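PDB 3RQA: cyclic di-GMP receptor atypical PilZ domain-containing protein from Xanthomonas campestris pv. campestris, which is of unknown function but carries an atypical PilZ domain of the cyclic di-GMP receptor family and assembles into a tetramer through a helical bundle. Local coordinates for residues C[27-32]-C[104-109]; C[144-149]-C[158-163]. All coordinates share one frame; numbering follows the deposited sequence.

Contact 1 (C[27-32]-C[104-109]); sequences LRLPAG and VHWSVR
Leu27 and Val104 form an antiparallel hydrogen-bonded pair where strands 24-34 and 101-107 lie side by side in the closed six-stranded barrel of the PilZ domain. Two backbone bonds define the pair: Val104 N gives to Leu27 O at 2.7 Å, and Leu27 N gives to Val104 O at 2.9 Å with an N-H...O angle of 148°. The strand segments 27-32 and 104-107 run on from this pair in directions 94° apart, and between the two segments the rest of the contact is made by side chains. Val104 CB lies 4.0 Å from Leu27 O. There the chain forks: CG1, opposite the carbonyl carbon (chi1 -49°), reaches Ala31 CB at 3.8 Å, while CG2, between the backbone N and the carbonyl carbon, meets Leu29 CD2 and lies 3.5 Å from Leu27 O. One valine thus touches residues 27, 29 and 31 on the curving strand. Leu27 CD2 approaches Val104 CG2 and also Trp106 CB, and Leu29 CD1 comes obliquely to the Trp106 ring, near CZ3. Leu113 meets both Ala31 and Val104, and helix 165-185 packs on Trp106 through Leu172 and Leu176. The tightest apolar contact is Leu29 CD2 on Val104 CG2, 3.4 Å apart, with the two side chains at about a right angle.

Contact 2 (C[144-149]-C[158-163]); sequences DVLASA and WLRFAP
The guanidinium of Arg160 takes Leu146 CD2 over one face; the methyl stands 3.3 Å above the plane, offset toward the rim, and lies 3.4 Å from Arg160 NH2. The side chains meet at about a right angle. The arginine chain leaves with CG opposite its own N (chi1 -177°) and bends at chi2 and chi3, presenting a guanidinium face to the methyl. Asp144 OD1 remains 4.6 Å from Arg160 NH1, beyond a salt bridge; the charge is met instead by Glu17, whose carboxylate takes Arg160 NE. The other flat group, the Trp158 indole, has Ala147 O at its edge, 3.4 Å from CE3, and Ala149 N near its plane by CZ3. Ala147 CB also packs against CE3, and Trp158 NE1 is hydrogen-bonded to Asp15. On the other side of the sheet Val145 and Leu159 lie side by side, pointing the same way, with Val145 CG2 pressed to 3.5 Å from Leu159 CD1.

The backbone pairs Asp144 with Arg160 through two bonds, passes the non-hydrogen-bonded pair Val145-Leu159, and shifts by one residue before Ala147. Trp158 O accepts from Leu146 N at 2.8 Å and, weakly, from Ala147 N at 3.5 Å, while Ala147 O takes Trp158 N. With Leu146 and Ala147 both facing Trp158, and Leu146 helix-like (phi/psi -86/-45°), this is a classic beta bulge in the antiparallel hairpin of strands 139-150 and 155-161.

In the fold
Helix 12-19 leads into strand 24-34, whose segment 27-32 is separated from 104-109 by 71 residues, about half of them helical, including helices 42-55 and 73-95. Contact 1 closes this long excursion. Contact 2 follows in series, with no nesting or crossing, and closes the short turn between strands 139-150 and 155-161. Strand 110-115 lies between strands 101-107 and 155-161, so both contacts belong to one barrel; their centres are about 12 Å apart. They also touch: Phe161 N lies 2.8 Å from Arg109 O, a probable hydrogen bond, and Phe161 CZ packs 3.5 Å from Trp106 NE1. Helix 12-19 links them too, through Leu18 to Ser107, Leu146 and Arg160.

Contact 1 (C[27-32]-C[104-109])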
loop_
_atom_site.group_PDB
_atom_site.type_symbol
_atom_site.label_atom_id
_atom_site.label_comp_id
_atom_site.label_asym_id
_atom_site.label_seq_id
_atom_site.Cartn_x
_atom_site.Cartn_y
_atom_site.Cartn_z
ATOM N N LEU C 27 5.741 -16.365 26.371
ATOM C CA LEU C 27 6.074 -16.656 24.985
ATOM C C LEU C 27 7.205 -15.781 24.436
ATOM O O LEU C 27 7.622 -14.802 25.065
ATOM C CB LEU C 27 4.837 -16.488 24.102
ATOM C CG LEU C 27 4.279 -15.069 23.949
ATOM C CD1 LEU C 27 3.387 -14.979 22.707
ATOM C CD2 LEU C 27 3.507 -14.697 25.203
ATOM N N ARG C 28 7.692 -16.145 23.255
ATOM C CA ARG C 28 8.758 -15.408 22.599
ATOM C C ARG C 28 8.201 -14.686 21.384
ATOM O O ARG C 28 7.530 -15.286 20.545
ATOM C CB ARG C 28 9.885 -16.360 22.174
ATOM C CG ARG C 28 10.932 -15.733 21.252
ATOM C CD ARG C 28 12.121 -16.667 21.020
ATOM N NE ARG C 28 12.886 -16.888 22.245
ATOM C CZ ARG C 28 13.744 -16.012 22.761
ATOM N NH1 ARG C 28 13.956 -14.854 22.154
ATOM N NH2 ARG C 28 14.377 -16.285 23.895
ATOM N N LEU C 29 8.474 -13.391 21.294
ATOM C CA LEU C 29 8.004 -12.608 20.159
ATOM C C LEU C 29 8.711 -11.260 20.173
ATOM O O LEU C 29 9.284 -10.865 21.190
ATOM C CB LEU C 29 6.485 -12.397 20.235
ATOM C CG LEU C 29 5.930 -11.273 21.119
ATOM C CD1 LEU C 29 4.453 -11.087 20.824
ATOM C CD2 LEU C 29 6.146 -11.586 22.574
ATOM N N PRO C 30 8.702 -10.543 19.039
ATOM C CA PRO C 30 9.382 -9.249 19.073
ATOM C C PRO C 30 8.731 -8.295 20.068
ATOM O O PRO C 30 7.554 -7.954 19.940
ATOM C CB PRO C 30 9.325 -8.769 17.614
ATOM C CG PRO C 30 8.315 -9.669 16.947
ATOM C CD PRO C 30 8.444 -10.972 17.657
ATOM N N ALA C 31 9.512 -7.886 21.069
ATOM C CA ALA C 31 9.025 -7.001 22.125
ATOM C C ALA C 31 10.027 -5.935 22.522
ATOM O O ALA C 31 11.240 -6.132 22.413
ATOM C CB ALA C 31 8.663 -7.818 23.346
ATOM N N GLY C 32 9.508 -4.812 23.005
ATOM C CA GLY C 32 10.365 -3.723 23.430
ATOM C C GLY C 32 9.610 -2.685 24.236
ATOM O O GLY C 32 8.387 -2.687 24.270
ATOM N N VAL C 104 8.827 -13.249 26.962
ATOM C CA VAL C 104 8.051 -12.321 27.768
ATOM C C VAL C 104 6.909 -13.047 28.480
ATOM O O VAL C 104 6.549 -14.164 28.111
ATOM C CB VAL C 104 7.455 -11.193 26.874
ATOM C CG1 VAL C 104 8.541 -10.606 25.991
ATOM C CG2 VAL C 104 6.319 -11.743 26.007
ATOM N N HIS C 105 6.365 -12.407 29.514
ATOM C CA HIS C 105 5.241 -12.943 30.256
ATOM C C HIS C 105 4.179 -11.871 30.078
ATOM O O HIS C 105 4.275 -10.771 30.630
ATOM C CB HIS C 105 5.580 -13.140 31.734
ATOM C CG HIS C 105 4.801 -14.243 32.383
ATOM N ND1 HIS C 105 4.513 -14.261 33.730
ATOM C CD2 HIS C 105 4.249 -15.367 31.867
ATOM C CE1 HIS C 105 3.815 -15.347 34.015
ATOM N NE2 HIS C 105 3.642 -16.034 32.901
ATOM N N TRP C 106 3.158 -12.217 29.308
ATOM C CA TRP C 106 2.090 -11.299 28.942
ATOM C C TRP C 106 0.691 -11.629 29.475
ATOM O O TRP C 106 0.204 -12.750 29.321
ATOM C CB TRP C 106 2.068 -11.244 27.407
ATOM C CG TRP C 106 1.261 -10.182 26.759
ATOM C CD1 TRP C 106 0.728 -9.066 27.340
ATOM C CD2 TRP C 106 0.966 -10.087 25.360
ATOM N NE1 TRP C 106 0.125 -8.278 26.389
ATOM C CE2 TRP C 106 0.256 -8.882 25.163
ATOM C CE3 TRP C 106 1.235 -10.905 24.252
ATOM C CZ2 TRP C 106 -0.191 -8.472 23.894
ATOM C CZ3 TRP C 106 0.787 -10.498 22.991
ATOM C CH2 TRP C 106 0.083 -9.292 22.826
ATOM N N SER C 107 0.054 -10.638 30.095
ATOM C CA SER C 107 -1.311 -10.775 30.604
ATOM C C SER C 107 -2.054 -9.512 30.155
ATOM O O SER C 107 -1.458 -8.601 29.591
ATOM C CB SER C 107 -1.344 -10.871 32.140
ATOM O OG SER C 107 -1.351 -9.585 32.749
ATOM N N VAL C 108 -3.354 -9.469 30.409
ATOM C CA VAL C 108 -4.175 -8.334 30.037
ATOM C C VAL C 108 -3.756 -7.083 30.805
ATOM O O VAL C 108 -3.965 -5.968 30.339
ATOM C CB VAL C 108 -5.672 -8.628 30.330
ATOM C CG1 VAL C 108 -5.889 -8.762 31.821
ATOM C CG2 VAL C 108 -6.552 -7.529 29.769
ATOM N N ARG C 109 -3.159 -7.279 31.975
ATOM C CA ARG C 109 -2.729 -6.175 32.835
ATOM C C ARG C 109 -1.397 -5.532 32.482
ATOM O O ARG C 109 -1.223 -4.321 32.639
ATOM C CB ARG C 109 -2.639 -6.638 34.286
ATOM C CG ARG C 109 -3.940 -7.128 34.880
ATOM C CD ARG C 109 -3.715 -7.594 36.307
ATOM N NE ARG C 109 -4.825 -8.396 36.803
ATOM C CZ ARG C 109 -4.673 -9.446 37.598
ATOM N NH1 ARG C 109 -3.454 -9.811 37.981
ATOM N NH2 ARG C 109 -5.735 -10.141 37.995
#

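Contact 2 (C[144-149]-C[158-163])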
loop_
_atom_site.group_PDB
_atom_site.type_symbol
_atom_site.label_atom_id
_atom_site.label_comp_id
_atom_site.label_asym_id
_atom_site.label_seq_id
_atom_site.Cartn_x
_atom_site.Cartn_y
_atom_site.Cartn_z
ATOM N N ASP C 144 3.436 1.896 32.518
ATOM C CA ASP C 144 4.315 2.423 33.550
ATOM C C ASP C 144 5.167 1.275 34.099
ATOM O O ASP C 144 4.739 0.118 34.141
ATOM C CB ASP C 144 3.509 3.073 34.679
ATOM C CG ASP C 144 2.834 4.374 34.246
ATOM O OD1 ASP C 144 2.331 5.122 35.114
ATOM O OD2 ASP C 144 2.798 4.652 33.028
ATOM N N VAL C 145 6.391 1.596 34.490
ATOM C CA VAL C 145 7.282 0.589 35.044
ATOM C C VAL C 145 6.931 0.358 36.514
ATOM O O VAL C 145 7.011 1.282 37.326
ATOM C CB VAL C 145 8.761 1.041 34.956
ATOM C CG1 VAL C 145 9.667 -0.018 35.576
ATOM C CG2 VAL C 145 9.141 1.298 33.502
ATOM N N LEU C 146 6.530 -0.870 36.840
ATOM C CA LEU C 146 6.188 -1.243 38.212
ATOM C C LEU C 146 7.463 -1.666 38.931
ATOM O O LEU C 146 7.697 -1.288 40.080
ATOM C CB LEU C 146 5.221 -2.436 38.245
ATOM C CG LEU C 146 3.767 -2.389 37.780
ATOM C CD1 LEU C 146 3.116 -3.711 38.161
ATOM C CD2 LEU C 146 3.015 -1.262 38.438
ATOM N N ALA C 147 8.274 -2.474 38.248
ATOM C CA ALA C 147 9.521 -2.960 38.816
ATOM C C ALA C 147 10.619 -3.081 37.769
ATOM O O ALA C 147 10.348 -3.288 36.582
ATOM C CB ALA C 147 9.301 -4.295 39.476
ATOM N N SER C 148 11.857 -2.957 38.236
ATOM C CA SER C 148 13.050 -3.038 37.407
ATOM C C SER C 148 14.120 -3.791 38.191
ATOM O O SER C 148 14.480 -3.394 39.305
ATOM C CB SER C 148 13.561 -1.635 37.076
ATOM O OG SER C 148 14.714 -1.693 36.261
ATOM N N ALA C 149 14.618 -4.878 37.614
ATOM C CA ALA C 149 15.630 -5.678 38.275
ATOM C C ALA C 149 16.441 -6.493 37.284
ATOM O O ALA C 149 16.043 -6.675 36.135
ATOM C CB ALA C 149 14.984 -6.602 39.301
ATOM N N TRP C 158 8.895 -4.849 34.563
ATOM C CA TRP C 158 7.526 -5.283 34.774
ATOM C C TRP C 158 6.745 -4.027 34.430
ATOM O O TRP C 158 6.856 -3.009 35.114
ATOM C CB TRP C 158 7.284 -5.679 36.234
ATOM C CG TRP C 158 7.807 -7.037 36.578
ATOM C CD1 TRP C 158 7.070 -8.169 36.803
ATOM C CD2 TRP C 158 9.179 -7.416 36.728
ATOM N NE1 TRP C 158 7.900 -9.225 37.084
ATOM C CE2 TRP C 158 9.200 -8.794 37.044
ATOM C CE3 TRP C 158 10.397 -6.725 36.625
ATOM C CZ2 TRP C 158 10.390 -9.499 37.260
ATOM C CZ3 TRP C 158 11.584 -7.426 36.842
ATOM C CH2 TRP C 158 11.569 -8.799 37.155
ATOM N N LEU C 159 5.992 -4.087 33.345
ATOM C CA LEU C 159 5.207 -2.951 32.903
ATOM C C LEU C 159 3.703 -3.201 33.078
ATOM O O LEU C 159 3.198 -4.271 32.739
ATOM C CB LEU C 159 5.492 -2.648 31.428
ATOM C CG LEU C 159 6.889 -2.298 30.893
ATOM C CD1 LEU C 159 7.457 -1.124 31.655
ATOM C CD2 LEU C 159 7.803 -3.489 30.988
ATOM N N ARG C 160 2.999 -2.202 33.602
ATOM C CA ARG C 160 1.556 -2.296 33.786
ATOM C C ARG C 160 0.926 -1.365 32.756
ATOM O O ARG C 160 1.227 -0.167 32.746
ATOM C CB ARG C 160 1.152 -1.843 35.190
ATOM C CG ARG C 160 -0.339 -1.988 35.447
ATOM C CD ARG C 160 -0.919 -0.737 36.057
ATOM N NE ARG C 160 -0.519 -0.555 37.449
ATOM C CZ ARG C 160 -0.012 0.575 37.937
ATOM N NH1 ARG C 160 0.166 1.620 37.141
ATOM N NH2 ARG C 160 0.299 0.662 39.225
ATOM N N PHE C 161 0.066 -1.908 31.892
ATOM C CA PHE C 161 -0.570 -1.095 30.858
ATOM C C PHE C 161 -1.490 -0.050 31.477
ATOM O O PHE C 161 -2.090 -0.285 32.522
ATOM C CB PHE C 161 -1.401 -1.957 29.874
ATOM C CG PHE C 161 -0.637 -3.116 29.263
ATOM C CD1 PHE C 161 0.584 -2.911 28.623
ATOM C CD2 PHE C 161 -1.148 -4.415 29.335
ATOM C CE1 PHE C 161 1.291 -3.979 28.070
ATOM C CE2 PHE C 161 -0.453 -5.492 28.786
ATOM C CZ PHE C 161 0.769 -5.274 28.154
ATOM N N ALA C 162 -1.568 1.111 30.835
ATOM C CA ALA C 162 -2.467 2.163 31.289
ATOM C C ALA C 162 -3.845 1.594 30.918
ATOM O O ALA C 162 -3.928 0.707 30.069
ATOM C CB ALA C 162 -2.195 3.455 30.524
ATOM N N PRO C 163 -4.931 2.072 31.549
ATOM C CA PRO C 163 -6.253 1.529 31.205
ATOM C C PRO C 163 -6.441 1.398 29.706
ATOM O O PRO C 163 -6.220 2.352 28.966
ATOM C CB PRO C 163 -7.208 2.534 31.834
ATOM C CG PRO C 163 -6.467 2.918 33.079
ATOM C CD PRO C 163 -5.054 3.128 32.572
#